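Local coordinates for protein amine oxidase (Emericella nidulans, PDB 3PGB) that probably oxidises primary amines, using a bound copper ion and a topaquinone formed from one of its own tyrosines, at residues K81-R86 with N102-I107; G209-L214 with L219-I224; K345-M350 with F354-N359; A587-G592 with T597-V602. All blocks are in the same frame, centred on the assembly; numbering follows the deposited sequence.

Contact 1 of 4, residues K81-R86 with N102-I107; sequences KWLFGR and NTIALI
Leu83 and Phe84, in the last turn of helix 73-84, pack against Ile104 and Ile107 of strand 102-110, an edge of the five-stranded antiparallel sheet near the N-terminus: a helix end laid on a sheet face. The evidence for an apolar interface is that side-chain carbons make every close approach, while the nearest CA atoms, those of Leu83 and Ile104, stay 8.6 Å apart. Helical geometry stops directly after Phe84: Gly85 is the first residue to leave it, although Gly85 N still reaches Lys81 O at 3.2 Å.

Two of the contacts are aliphatic. Leu83 CD1 lies 3.9 Å from Ile104 CD1, the two chains crossing at a slant, and 4.0 Å from Ile107 CD1, where the branches meet tip to tip. Both isoleucines extend CG1 anti to their carbonyl carbon (chi1 -58° in Ile104, -55° in Ile107), which brings each CD1 against Leu83. Leu83 also rests on Val134 of the next strand, and Tyr433 of strand 426-434 touches both isoleucines.

The remaining contact is aromatic. The Phe84 ring, itself stacked on Phe782, meets Ile104 obliquely. Ile104 CD1 sits between Leu83 CD1 and this ring, 3.6 Å from Phe84 CZ and 3.7 Å from Phe84 CE2.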
loop_
_atom_site.group_PDB
_atom_site.type_symbol
_atom_site.label_atom_id
_atom_site.label_comp_id
_atom_site.label_asym_id
_atom_site.label_seq_id
_atom_site.Cartn_x
_atom_site.Cartn_y
_atom_site.Cartn_z
ATOM N N LYS A 81 38.544 -13.235 -25.155
ATOM C CA LYS A 81 39.704 -13.675 -25.925
ATOM C C LYS A 81 40.215 -12.563 -26.856
ATOM O O LYS A 81 41.420 -12.317 -26.938
ATOM C CB LYS A 81 39.345 -14.939 -26.728
ATOM C CG LYS A 81 40.500 -15.565 -27.515
ATOM C CD LYS A 81 40.707 -14.872 -28.865
ATOM N N TRP A 82 39.287 -11.896 -27.539
ATOM C CA TRP A 82 39.609 -10.797 -28.455
ATOM C C TRP A 82 40.302 -9.645 -27.743
ATOM O O TRP A 82 41.307 -9.121 -28.230
ATOM C CB TRP A 82 38.328 -10.280 -29.098
ATOM C CG TRP A 82 38.525 -9.310 -30.212
ATOM C CD1 TRP A 82 38.727 -9.606 -31.525
ATOM C CD2 TRP A 82 38.490 -7.882 -30.123
ATOM N NE1 TRP A 82 38.841 -8.452 -32.262
ATOM C CE2 TRP A 82 38.699 -7.378 -31.425
ATOM C CE3 TRP A 82 38.319 -6.978 -29.066
ATOM C CZ2 TRP A 82 38.736 -6.009 -31.701
ATOM C CZ3 TRP A 82 38.357 -5.619 -29.338
ATOM C CH2 TRP A 82 38.565 -5.146 -30.650
ATOM N N LEU A 83 39.756 -9.254 -26.591
ATOM C CA LEU A 83 40.293 -8.135 -25.818
ATOM C C LEU A 83 41.735 -8.392 -25.381
ATOM O O LEU A 83 42.559 -7.484 -25.407
ATOM C CB LEU A 83 39.413 -7.830 -24.594
ATOM C CG LEU A 83 38.108 -7.073 -24.853
ATOM C CD1 LEU A 83 37.210 -7.060 -23.615
ATOM C CD2 LEU A 83 38.393 -5.655 -25.311
ATOM N N PHE A 84 42.038 -9.624 -24.984
ATOM C CA PHE A 84 43.392 -9.956 -24.533
ATOM C C PHE A 84 44.377 -10.002 -25.692
ATOM O O PHE A 84 45.577 -9.812 -25.490
ATOM C CB PHE A 84 43.415 -11.274 -23.748
ATOM C CG PHE A 84 42.826 -11.160 -22.368
ATOM C CD1 PHE A 84 43.467 -10.414 -21.390
ATOM C CD2 PHE A 84 41.628 -11.776 -22.054
ATOM C CE1 PHE A 84 42.932 -10.293 -20.129
ATOM C CE2 PHE A 84 41.085 -11.659 -20.791
ATOM C CZ PHE A 84 41.741 -10.917 -19.826
ATOM N N GLY A 85 43.867 -10.245 -26.898
ATOM C CA GLY A 85 44.677 -10.214 -28.111
ATOM C C GLY A 85 44.817 -8.823 -28.715
ATOM O O GLY A 85 45.308 -8.679 -29.830
ATOM N N ARG A 86 44.373 -7.798 -27.994
ATOM C CA ARG A 86 44.592 -6.418 -28.401
ATOM C C ARG A 86 45.722 -5.851 -27.549
ATOM O O ARG A 86 45.501 -5.513 -26.387
ATOM C CB ARG A 86 43.307 -5.581 -28.258
ATOM C CG ARG A 86 42.276 -5.772 -29.378
ATOM C CD ARG A 86 42.953 -5.699 -30.732
ATOM N NE ARG A 86 42.052 -5.491 -31.864
ATOM C CZ ARG A 86 41.927 -4.360 -32.560
ATOM N NH1 ARG A 86 42.618 -3.268 -32.246
ATOM N NH2 ARG A 86 41.083 -4.318 -33.585
ATOM N N ASN A 102 46.118 -3.585 -15.972
ATOM C CA ASN A 102 44.876 -3.231 -16.658
ATOM C C ASN A 102 43.988 -4.469 -16.747
ATOM O O ASN A 102 44.393 -5.492 -17.310
ATOM C CB ASN A 102 45.158 -2.696 -18.060
ATOM C CG ASN A 102 46.089 -1.501 -18.055
ATOM O OD1 ASN A 102 46.021 -0.645 -17.173
ATOM N ND2 ASN A 102 46.965 -1.436 -19.047
ATOM N N THR A 103 42.784 -4.383 -16.189
ATOM C CA THR A 103 41.903 -5.541 -16.136
ATOM C C THR A 103 40.534 -5.235 -16.729
ATOM O O THR A 103 40.170 -4.069 -16.919
ATOM C CB THR A 103 41.754 -6.052 -14.691
ATOM O OG1 THR A 103 41.109 -5.052 -13.892
ATOM N N ILE A 104 39.790 -6.301 -17.022
ATOM C CA ILE A 104 38.448 -6.208 -17.594
ATOM C C ILE A 104 37.425 -6.219 -16.456
ATOM O O ILE A 104 37.193 -7.253 -15.833
ATOM C CB ILE A 104 38.168 -7.379 -18.572
ATOM C CG1 ILE A 104 39.191 -7.393 -19.703
ATOM C CG2 ILE A 104 36.768 -7.283 -19.161
ATOM C CD1 ILE A 104 39.083 -8.601 -20.600
ATOM N N ALA A 105 36.823 -5.067 -16.187
ATOM C CA ALA A 105 35.834 -4.953 -15.120
ATOM C C ALA A 105 34.487 -5.539 -15.542
ATOM O O ALA A 105 33.777 -6.111 -14.720
ATOM C CB ALA A 105 35.666 -3.488 -14.690
ATOM N N LEU A 106 34.134 -5.401 -16.813
ATOM C CA LEU A 106 32.844 -5.881 -17.287
ATOM C C LEU A 106 32.831 -6.139 -18.785
ATOM O O LEU A 106 33.432 -5.401 -19.552
ATOM C CB LEU A 106 31.748 -4.870 -16.944
ATOM C CG LEU A 106 30.315 -5.243 -17.323
ATOM C CD1 LEU A 106 29.869 -6.495 -16.590
ATOM C CD2 LEU A 106 29.376 -4.084 -17.040
ATOM N N ILE A 107 32.141 -7.203 -19.179
ATOM C CA ILE A 107 31.809 -7.464 -20.574
ATOM C C ILE A 107 30.331 -7.812 -20.606
ATOM O O ILE A 107 29.901 -8.775 -19.962
ATOM C CB ILE A 107 32.614 -8.637 -21.160
ATOM C CG1 ILE A 107 34.117 -8.408 -20.990
ATOM C CG2 ILE A 107 32.296 -8.806 -22.619
ATOM C CD1 ILE A 107 34.965 -9.564 -21.484
#

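Contact 2 of 4, residues G209-L214 with L219-I224; sequences GTALGL and LDIWGI. With NAG (2-acetamido-2-deoxy-beta-D-glucopyranose), chain G.
The loop between helix 200-207 and strand 219-223 doubles back so that Thr210 and Ala211 lie beside Leu219, the first residue of an edge strand in a five-stranded antiparallel sheet. One backbone bond joins the segments: Leu219 N donates to Thr210 O at 3.2 Å, bent to 145° at the hydrogen, with the donor well above the carbonyl plane. Two apolar contacts flank it, Ala211 CB being 3.9 Å from both Leu219 CB and Ile221 CD1. Leu219 CD1 packs on the loop backbone, 3.6 Å from Gly209 C.

Thr210 points its side chain away from Leu219, and OG1 meets a sugar of the N-linked glycan at Asn216. With chi1 at 52°, OG1 lies between the backbone N and the carbonyl carbon and accepts a hydrogen bond from NAG N2 at 2.9 Å. Asp217 receives the N-H groups of Leu212, Gly213 and Leu214, fastening the bend. This is a helix-to-strand connection folded back on the start of an antiparallel sheet's edge strand, with a glycan on its outer side.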
loop_
_atom_site.group_PDB
_atom_site.type_symbol
_atom_site.label_atom_id
_atom_site.label_comp_id
_atom_site.label_asym_id
_atom_site.label_seq_id
_atom_site.Cartn_x
_atom_site.Cartn_y
_atom_site.Cartn_z
ATOM N N GLY A 209 40.411 -5.760 21.662
ATOM C CA GLY A 209 40.595 -6.117 20.257
ATOM C C GLY A 209 41.727 -5.412 19.532
ATOM O O GLY A 209 42.278 -4.429 20.019
ATOM N N THR A 210 42.083 -5.943 18.365
ATOM C CA THR A 210 43.081 -5.331 17.495
ATOM C C THR A 210 42.710 -5.539 16.032
ATOM O O THR A 210 42.100 -6.548 15.673
ATOM C CB THR A 210 44.497 -5.930 17.711
ATOM O OG1 THR A 210 44.439 -7.359 17.616
ATOM C CG2 THR A 210 45.071 -5.539 19.062
ATOM N N ALA A 211 43.078 -4.566 15.200
ATOM C CA ALA A 211 43.075 -4.713 13.744
ATOM C C ALA A 211 44.491 -4.445 13.236
ATOM O O ALA A 211 44.934 -3.296 13.187
ATOM C CB ALA A 211 42.084 -3.748 13.104
ATOM N N LEU A 212 45.204 -5.515 12.890
ATOM C CA LEU A 212 46.580 -5.411 12.386
ATOM C C LEU A 212 46.820 -6.088 11.024
ATOM O O LEU A 212 47.857 -5.864 10.400
ATOM C CB LEU A 212 47.541 -5.989 13.424
ATOM C CG LEU A 212 47.350 -5.466 14.849
ATOM C CD1 LEU A 212 48.249 -6.223 15.819
ATOM C CD2 LEU A 212 47.607 -3.965 14.911
ATOM N N GLY A 213 45.867 -6.892 10.562
ATOM C CA GLY A 213 46.016 -7.663 9.321
ATOM C C GLY A 213 46.482 -9.092 9.551
ATOM O O GLY A 213 47.066 -9.706 8.664
ATOM N N LEU A 214 46.212 -9.620 10.743
ATOM C CA LEU A 214 46.620 -10.970 11.137
ATOM C C LEU A 214 45.400 -11.876 11.321
ATOM O O LEU A 214 44.256 -11.412 11.287
ATOM C CB LEU A 214 47.416 -10.901 12.446
ATOM C CG LEU A 214 48.882 -10.428 12.427
ATOM C CD1 LEU A 214 49.269 -9.681 11.152
ATOM C CD2 LEU A 214 49.161 -9.550 13.655
ATOM N N LEU A 219 38.995 -6.988 15.250
ATOM C CA LEU A 219 38.396 -5.727 14.814
ATOM C C LEU A 219 38.544 -5.557 13.318
ATOM O O LEU A 219 39.425 -6.150 12.703
ATOM C CB LEU A 219 39.071 -4.533 15.498
ATOM C CG LEU A 219 39.042 -4.469 17.023
ATOM C CD1 LEU A 219 39.767 -3.216 17.495
ATOM C CD2 LEU A 219 37.618 -4.500 17.544
ATOM N N ASP A 220 37.689 -4.715 12.750
ATOM C CA ASP A 220 37.717 -4.396 11.329
ATOM C C ASP A 220 37.696 -2.881 11.143
ATOM O O ASP A 220 37.155 -2.169 11.981
ATOM C CB ASP A 220 36.505 -5.027 10.643
ATOM C CG ASP A 220 36.691 -5.182 9.151
ATOM O OD1 ASP A 220 35.694 -5.002 8.414
ATOM O OD2 ASP A 220 37.824 -5.492 8.713
ATOM N N ILE A 221 38.282 -2.401 10.048
ATOM C CA ILE A 221 38.322 -0.970 9.737
ATOM C C ILE A 221 37.764 -0.687 8.340
ATOM O O ILE A 221 38.243 -1.238 7.342
ATOM C CB ILE A 221 39.759 -0.423 9.775
ATOM C CG1 ILE A 221 40.399 -0.660 11.146
ATOM C CG2 ILE A 221 39.769 1.070 9.435
ATOM C CD1 ILE A 221 41.867 -0.302 11.193
ATOM N N TRP A 222 36.753 0.175 8.276
ATOM C CA TRP A 222 36.228 0.673 7.008
ATOM C C TRP A 222 35.350 1.893 7.251
ATOM O O TRP A 222 35.019 2.199 8.399
ATOM C CB TRP A 222 35.462 -0.410 6.242
ATOM C CG TRP A 222 34.330 -1.049 6.982
ATOM C CD1 TRP A 222 34.422 -1.997 7.952
ATOM C CD2 TRP A 222 32.929 -0.830 6.768
ATOM N NE1 TRP A 222 33.171 -2.370 8.371
ATOM C CE2 TRP A 222 32.235 -1.668 7.662
ATOM C CE3 TRP A 222 32.197 -0.003 5.912
ATOM C CZ2 TRP A 222 30.844 -1.697 7.735
ATOM C CZ3 TRP A 222 30.808 -0.030 5.982
ATOM C CH2 TRP A 222 30.147 -0.872 6.890
ATOM N N GLY A 223 34.978 2.586 6.178
ATOM C CA GLY A 223 34.310 3.873 6.310
ATOM C C GLY A 223 33.335 4.265 5.216
ATOM O O GLY A 223 32.284 3.645 5.053
ATOM N N ILE A 224 33.697 5.297 4.459
ATOM C CA ILE A 224 32.721 6.055 3.683
ATOM C C ILE A 224 32.643 5.686 2.206
ATOM O O ILE A 224 33.615 5.217 1.612
ATOM C CB ILE A 224 32.960 7.584 3.819
ATOM C CG1 ILE A 224 34.275 8.011 3.153
ATOM C CG2 ILE A 224 32.946 7.970 5.278
ATOM C CD1 ILE A 224 34.545 9.503 3.203
HETATM C C1 NAG G . 47.630 -10.405 17.804
HETATM C C2 NAG G . 47.179 -9.832 19.146
HETATM C C3 NAG G . 48.002 -8.591 19.496
HETATM C C4 NAG G . 49.507 -8.859 19.377
HETATM C C5 NAG G . 49.840 -9.593 18.068
HETATM C C6 NAG G . 51.319 -9.994 17.982
HETATM C C7 NAG G . 44.887 -9.790 20.088
HETATM C C8 NAG G . 43.460 -9.382 19.857
HETATM N N2 NAG G . 45.758 -9.514 19.103
HETATM O O3 NAG G . 47.680 -8.158 20.804
HETATM O O4 NAG G . 50.225 -7.640 19.452
HETATM O O5 NAG G . 49.007 -10.736 17.891
HETATM O O6 NAG G . 51.692 -10.858 19.040
HETATM O O7 NAG G . 45.183 -10.343 21.147
#

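Contact 3 of 4, residues K345-M350 with F354-N359; sequences KYVTWM and FYIAFN
Val347 and Phe354 face each other as a hydrogen-bonded pair in the antiparallel beta hairpin of strands 346-349 and 352-359. From Val347, CB stands over one face of the Phe354 ring, offset toward the rim at CZ, 4.0 Å from the centroid and 23° off the normal, a CH-pi contact. CG1, anti to the backbone N (chi1 177°), extends beyond that rim, 3.8 Å from Phe354 CZ. The other branch, CG2, diverges to meet Ile356 CD1 at 3.9 Å.

Behind this side chain the backbone fixes the register: Val347 N donates to Phe354 O at 3.0 Å, Phe354 N returns a bond to Val347 O, also at 3.0 Å, and Ile356 N reaches Lys345 O at 2.9 Å. All three are nearly straight. On the other face of the hairpin, Tyr346 and Tyr355 form the non-hydrogen-bonded pair. Tyr346 CD1 lies over the centre of the Tyr355 ring, 3.6 Å from Tyr355 CE1, although the planes are inclined at 49°.

The hairpin continues through strand 363-371 on one side and strand 339-341 on the other. Val347, Phe354 and Ile356 pack onto strand 464-479 or strand 437-451, whereas Tyr355 meets Trp68 edge-to-face.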
loop_
_atom_site.group_PDB
_atom_site.type_symbol
_atom_site.label_atom_id
_atom_site.label_comp_id
_atom_site.label_asym_id
_atom_site.label_seq_id
_atom_site.Cartn_x
_atom_site.Cartn_y
_atom_site.Cartn_z
ATOM N N LYS A 345 13.741 -15.586 -23.223
ATOM C CA LYS A 345 13.402 -14.932 -21.954
ATOM C C LYS A 345 12.168 -14.037 -22.117
ATOM O O LYS A 345 12.186 -12.847 -21.799
ATOM C CB LYS A 345 14.608 -14.128 -21.444
ATOM C CG LYS A 345 15.899 -14.963 -21.268
ATOM C CD LYS A 345 15.905 -15.682 -19.922
ATOM C CE LYS A 345 17.024 -16.734 -19.817
ATOM N NZ LYS A 345 17.096 -17.338 -18.434
ATOM N N TYR A 346 11.103 -14.630 -22.633
ATOM C CA TYR A 346 9.905 -13.907 -23.019
ATOM C C TYR A 346 8.729 -14.546 -22.299
ATOM O O TYR A 346 8.682 -15.762 -22.166
ATOM C CB TYR A 346 9.744 -13.996 -24.541
ATOM C CG TYR A 346 8.460 -13.445 -25.105
ATOM C CD1 TYR A 346 8.239 -12.078 -25.163
ATOM C CD2 TYR A 346 7.475 -14.296 -25.610
ATOM C CE1 TYR A 346 7.060 -11.561 -25.695
ATOM C CE2 TYR A 346 6.293 -13.791 -26.149
ATOM C CZ TYR A 346 6.095 -12.421 -26.185
ATOM O OH TYR A 346 4.938 -11.903 -26.714
ATOM N N VAL A 347 7.790 -13.723 -21.841
ATOM C CA VAL A 347 6.687 -14.182 -21.009
ATOM C C VAL A 347 5.374 -13.635 -21.542
ATOM O O VAL A 347 5.307 -12.472 -21.935
ATOM C CB VAL A 347 6.867 -13.683 -19.562
ATOM C CG1 VAL A 347 5.676 -14.087 -18.684
ATOM C CG2 VAL A 347 8.180 -14.198 -18.983
ATOM N N THR A 348 4.335 -14.468 -21.556
ATOM C CA THR A 348 2.969 -13.974 -21.750
ATOM C C THR A 348 2.062 -14.495 -20.643
ATOM O O THR A 348 2.139 -15.661 -20.264
ATOM C CB THR A 348 2.364 -14.332 -23.143
ATOM O OG1 THR A 348 1.842 -15.666 -23.135
ATOM C CG2 THR A 348 3.400 -14.185 -24.257
ATOM N N TRP A 349 1.218 -13.609 -20.120
ATOM C CA TRP A 349 0.222 -13.960 -19.118
ATOM C C TRP A 349 -1.084 -13.248 -19.466
ATOM O O TRP A 349 -1.154 -12.023 -19.452
ATOM C CB TRP A 349 0.704 -13.572 -17.711
ATOM C CG TRP A 349 -0.355 -13.696 -16.631
ATOM C CD1 TRP A 349 -0.754 -14.835 -16.004
ATOM C CD2 TRP A 349 -1.135 -12.635 -16.065
ATOM N NE1 TRP A 349 -1.736 -14.553 -15.082
ATOM C CE2 TRP A 349 -1.986 -13.208 -15.101
ATOM C CE3 TRP A 349 -1.195 -11.253 -16.280
ATOM C CZ2 TRP A 349 -2.889 -12.452 -14.357
ATOM C CZ3 TRP A 349 -2.093 -10.502 -15.540
ATOM C CH2 TRP A 349 -2.927 -11.103 -14.586
ATOM N N MET A 350 -2.108 -14.031 -19.801
ATOM C CA MET A 350 -3.428 -13.496 -20.119
ATOM C C MET A 350 -3.284 -12.455 -21.240
ATOM O O MET A 350 -2.836 -12.796 -22.334
ATOM C CB MET A 350 -4.072 -12.919 -18.847
ATOM C CG MET A 350 -4.123 -13.906 -17.688
ATOM S SD MET A 350 -5.345 -15.199 -17.964
ATOM C CE MET A 350 -4.674 -16.519 -16.949
ATOM N N PHE A 354 5.816 -9.526 -22.215
ATOM C CA PHE A 354 7.016 -8.710 -22.065
ATOM C C PHE A 354 8.279 -9.543 -22.221
ATOM O O PHE A 354 8.234 -10.771 -22.128
ATOM C CB PHE A 354 7.024 -8.011 -20.701
ATOM C CG PHE A 354 6.970 -8.951 -19.529
ATOM C CD1 PHE A 354 5.763 -9.296 -18.960
ATOM C CD2 PHE A 354 8.135 -9.486 -18.997
ATOM C CE1 PHE A 354 5.709 -10.159 -17.879
ATOM C CE2 PHE A 354 8.092 -10.357 -17.914
ATOM C CZ PHE A 354 6.876 -10.689 -17.351
ATOM N N TYR A 355 9.400 -8.860 -22.453
ATOM C CA TYR A 355 10.717 -9.497 -22.491
ATOM C C TYR A 355 11.474 -9.196 -21.207
ATOM O O TYR A 355 11.364 -8.106 -20.654
ATOM C CB TYR A 355 11.541 -8.987 -23.674
ATOM C CG TYR A 355 11.048 -9.419 -25.039
ATOM C CD1 TYR A 355 9.950 -8.810 -25.624
ATOM C CD2 TYR A 355 11.695 -10.416 -25.750
ATOM C CE1 TYR A 355 9.498 -9.184 -26.882
ATOM C CE2 TYR A 355 11.254 -10.806 -27.011
ATOM C CZ TYR A 355 10.154 -10.187 -27.576
ATOM O OH TYR A 355 9.711 -10.576 -28.826
ATOM N N ILE A 356 12.253 -10.166 -20.753
ATOM C CA ILE A 356 13.110 -10.022 -19.583
ATOM C C ILE A 356 14.524 -9.666 -20.040
ATOM O O ILE A 356 15.050 -10.249 -20.988
ATOM C CB ILE A 356 13.137 -11.339 -18.770
ATOM C CG1 ILE A 356 11.757 -11.610 -18.163
ATOM C CG2 ILE A 356 14.198 -11.310 -17.674
ATOM C CD1 ILE A 356 11.636 -12.997 -17.544
ATOM N N ALA A 357 15.122 -8.687 -19.370
ATOM C CA ALA A 357 16.523 -8.329 -19.581
ATOM C C ALA A 357 17.224 -8.291 -18.236
ATOM O O ALA A 357 16.574 -8.172 -17.199
ATOM C CB ALA A 357 16.629 -6.993 -20.274
ATOM N N PHE A 358 18.547 -8.400 -18.250
ATOM C CA PHE A 358 19.310 -8.473 -17.007
ATOM C C PHE A 358 20.758 -8.035 -17.193
ATOM O O PHE A 358 21.457 -8.568 -18.049
ATOM C CB PHE A 358 19.278 -9.907 -16.475
ATOM C CG PHE A 358 19.676 -10.031 -15.036
ATOM C CD1 PHE A 358 20.990 -10.285 -14.683
ATOM C CD2 PHE A 358 18.733 -9.906 -14.036
ATOM C CE1 PHE A 358 21.358 -10.404 -13.349
ATOM C CE2 PHE A 358 19.089 -10.023 -12.704
ATOM C CZ PHE A 358 20.401 -10.280 -12.359
ATOM N N ASN A 359 21.209 -7.074 -16.390
ATOM C CA ASN A 359 22.616 -6.661 -16.419
ATOM C C ASN A 359 23.262 -6.622 -15.038
ATOM O O ASN A 359 22.598 -6.830 -14.026
ATOM C CB ASN A 359 22.792 -5.326 -17.163
ATOM C CG ASN A 359 22.074 -4.171 -16.502
ATOM O OD1 ASN A 359 21.837 -4.164 -15.289
ATOM N ND2 ASN A 359 21.730 -3.171 -17.305
#

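Contact 4 of 4, residues A587-G592 with T597-V602; sequences ARLNWG and TQLHVV
Leu599 of strand 597-603 is met by two side chains of segment 587-592: Leu589 meets its CD1 end and Trp591 its CB. Leu589 slants across it, so that Leu589 CD1 and Leu599 CD1 come to 4.0 Å. Trp591 runs at about a right angle to it, with the ring atom Trp591 CZ3 4.0 Å from Leu599 CB, which approaches the indole obliquely. Leu599 holds CG anti to its backbone N (chi1 -174°), and CD1 beyond is the branch that meets Leu589.

The contact packs two strands that are not hydrogen-bonded to each other: Val646 of strand 646-650, touching all three side chains, and Leu553 of strand 548-562, touching both leucines, complete the apolar cluster. At its end a water bridges the backbones, accepting from Gly592 N at 3.0 Å and donating to Thr597 O at 2.7 Å. Flanking Leu599 in sequence, His600 NE2 donates to Gln598 OE1 at 3.2 Å, with the oxygen in the imidazole plane and the donor on its lone pair. Gln598 and His600 pack on His697 and Tyr521 of the second subunit, respectively.

The chemistry implies a division of labour: dispersion between carbons joins the side chains, while the water links two backbone polar groups that do not bond to each other directly.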
loop_
_atom_site.group_PDB
_atom_site.type_symbol
_atom_site.label_atom_id
_atom_site.label_comp_id
_atom_site.label_asym_id
_atom_site.label_seq_id
_atom_site.Cartn_x
_atom_site.Cartn_y
_atom_site.Cartn_z
ATOM N N ALA A 587 8.767 19.915 -15.495
ATOM C CA ALA A 587 8.577 18.464 -15.517
ATOM C C ALA A 587 9.205 17.729 -14.328
ATOM O O ALA A 587 9.357 16.515 -14.374
ATOM C CB ALA A 587 9.112 17.897 -16.826
ATOM N N ARG A 588 9.562 18.451 -13.273
ATOM C CA ARG A 588 10.117 17.832 -12.072
ATOM C C ARG A 588 9.210 18.165 -10.894
ATOM O O ARG A 588 9.226 19.284 -10.377
ATOM C CB ARG A 588 11.544 18.322 -11.804
ATOM C CG ARG A 588 12.522 18.013 -12.911
ATOM C CD ARG A 588 13.928 18.480 -12.560
ATOM N NE ARG A 588 14.624 17.548 -11.674
ATOM C CZ ARG A 588 15.826 17.766 -11.139
ATOM N NH1 ARG A 588 16.488 18.890 -11.392
ATOM N NH2 ARG A 588 16.371 16.850 -10.343
ATOM N N LEU A 589 8.424 17.184 -10.469
ATOM C CA LEU A 589 7.361 17.437 -9.512
ATOM C C LEU A 589 7.269 16.374 -8.422
ATOM O O LEU A 589 7.925 15.326 -8.480
ATOM C CB LEU A 589 6.018 17.617 -10.242
ATOM C CG LEU A 589 5.821 16.958 -11.611
ATOM C CD1 LEU A 589 5.996 15.454 -11.512
ATOM C CD2 LEU A 589 4.450 17.294 -12.164
ATOM N N ASN A 590 6.471 16.687 -7.408
ATOM C CA ASN A 590 6.239 15.795 -6.289
ATOM C C ASN A 590 4.757 15.513 -6.130
ATOM O O ASN A 590 3.912 16.285 -6.595
ATOM C CB ASN A 590 6.815 16.410 -5.020
ATOM C CG ASN A 590 8.330 16.501 -5.065
ATOM O OD1 ASN A 590 8.992 15.553 -5.470
ATOM N ND2 ASN A 590 8.881 17.638 -4.657
ATOM N N TRP A 591 4.444 14.390 -5.492
ATOM C CA TRP A 591 3.056 14.013 -5.270
ATOM C C TRP A 591 2.415 15.076 -4.381
ATOM O O TRP A 591 3.025 15.546 -3.421
ATOM C CB TRP A 591 2.962 12.616 -4.657
ATOM C CG TRP A 591 3.540 11.537 -5.543
ATOM C CD1 TRP A 591 4.683 10.839 -5.327
ATOM C CD2 TRP A 591 3.003 11.057 -6.782
ATOM N NE1 TRP A 591 4.896 9.947 -6.350
ATOM C CE2 TRP A 591 3.878 10.060 -7.256
ATOM C CE3 TRP A 591 1.864 11.367 -7.534
ATOM C CZ2 TRP A 591 3.659 9.373 -8.454
ATOM C CZ3 TRP A 591 1.644 10.683 -8.728
ATOM C CH2 TRP A 591 2.542 9.698 -9.175
ATOM N N GLY A 592 1.197 15.479 -4.723
ATOM C CA GLY A 592 0.579 16.644 -4.097
ATOM C C GLY A 592 0.213 16.509 -2.626
ATOM O O GLY A 592 0.325 15.437 -2.028
ATOM N N THR A 597 -3.605 15.626 -6.642
ATOM C CA THR A 597 -3.250 15.684 -8.058
ATOM C C THR A 597 -2.941 14.292 -8.605
ATOM O O THR A 597 -2.032 13.606 -8.117
ATOM C CB THR A 597 -2.014 16.582 -8.293
ATOM O OG1 THR A 597 -2.253 17.891 -7.757
ATOM C CG2 THR A 597 -1.699 16.685 -9.783
ATOM N N GLN A 598 -3.698 13.882 -9.620
ATOM C CA GLN A 598 -3.433 12.633 -10.323
ATOM C C GLN A 598 -2.530 12.930 -11.515
ATOM O O GLN A 598 -2.661 13.976 -12.151
ATOM C CB GLN A 598 -4.735 11.976 -10.794
ATOM C CG GLN A 598 -5.674 11.546 -9.673
ATOM C CD GLN A 598 -6.887 10.777 -10.179
ATOM O OE1 GLN A 598 -7.028 10.534 -11.376
ATOM N NE2 GLN A 598 -7.765 10.385 -9.260
ATOM N N LEU A 599 -1.615 12.007 -11.803
ATOM C CA LEU A 599 -0.665 12.153 -12.900
ATOM C C LEU A 599 -0.938 11.096 -13.963
ATOM O O LEU A 599 -0.927 9.904 -13.665
ATOM C CB LEU A 599 0.752 12.016 -12.365
ATOM C CG LEU A 599 1.863 12.291 -13.368
ATOM C CD1 LEU A 599 2.996 13.091 -12.721
ATOM C CD2 LEU A 599 2.359 10.986 -13.944
ATOM N N HIS A 600 -1.201 11.541 -15.192
ATOM C CA HIS A 600 -1.585 10.659 -16.293
ATOM C C HIS A 600 -0.593 10.755 -17.445
ATOM O O HIS A 600 -0.159 11.844 -17.797
ATOM C CB HIS A 600 -2.964 11.041 -16.841
ATOM C CG HIS A 600 -4.061 11.039 -15.824
ATOM N ND1 HIS A 600 -5.293 11.597 -16.074
ATOM C CD2 HIS A 600 -4.118 10.551 -14.563
ATOM C CE1 HIS A 600 -6.067 11.446 -15.014
ATOM N NE2 HIS A 600 -5.377 10.819 -14.080
ATOM N N VAL A 601 -0.252 9.620 -18.047
ATOM C CA VAL A 601 0.555 9.609 -19.260
ATOM C C VAL A 601 -0.400 9.289 -20.390
ATOM O O VAL A 601 -0.888 8.168 -20.477
ATOM C CB VAL A 601 1.695 8.558 -19.205
ATOM C CG1 VAL A 601 2.526 8.614 -20.477
ATOM C CG2 VAL A 601 2.573 8.794 -18.003
ATOM N N VAL A 602 -0.683 10.277 -21.237
ATOM C CA VAL A 602 -1.750 10.158 -22.237
ATOM C C VAL A 602 -1.262 10.411 -23.660
ATOM O O VAL A 602 -0.155 10.905 -23.873
ATOM C CB VAL A 602 -2.910 11.147 -21.956
ATOM C CG1 VAL A 602 -3.350 11.067 -20.508
ATOM C CG2 VAL A 602 -2.506 12.563 -22.313
HETATM O O HOH W 1 -1.108 13.793 -5.599
#

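How the contacts relate
The four contacts follow one another along the chain, each closing before the next opens, and none touches another. Contacts 1 and 2 belong to two separate antiparallel sheets in the N-terminal part, their centres 34 Å apart; contact 2 includes the glycan sugar bonded by Thr210. Contacts 3 and 4 both fall within the copper amine oxidase enzyme domain, with centres 28 Å apart. The closest approach is between contacts 1 and 3, about 7 Å between nearest atoms. Contact 4 comes closest to an annotated metal site, though its Leu599 side chain is still about 12 Å from a calcium ion. Contacts 1, 2 and 3 lie away from the copper and topaquinone sites.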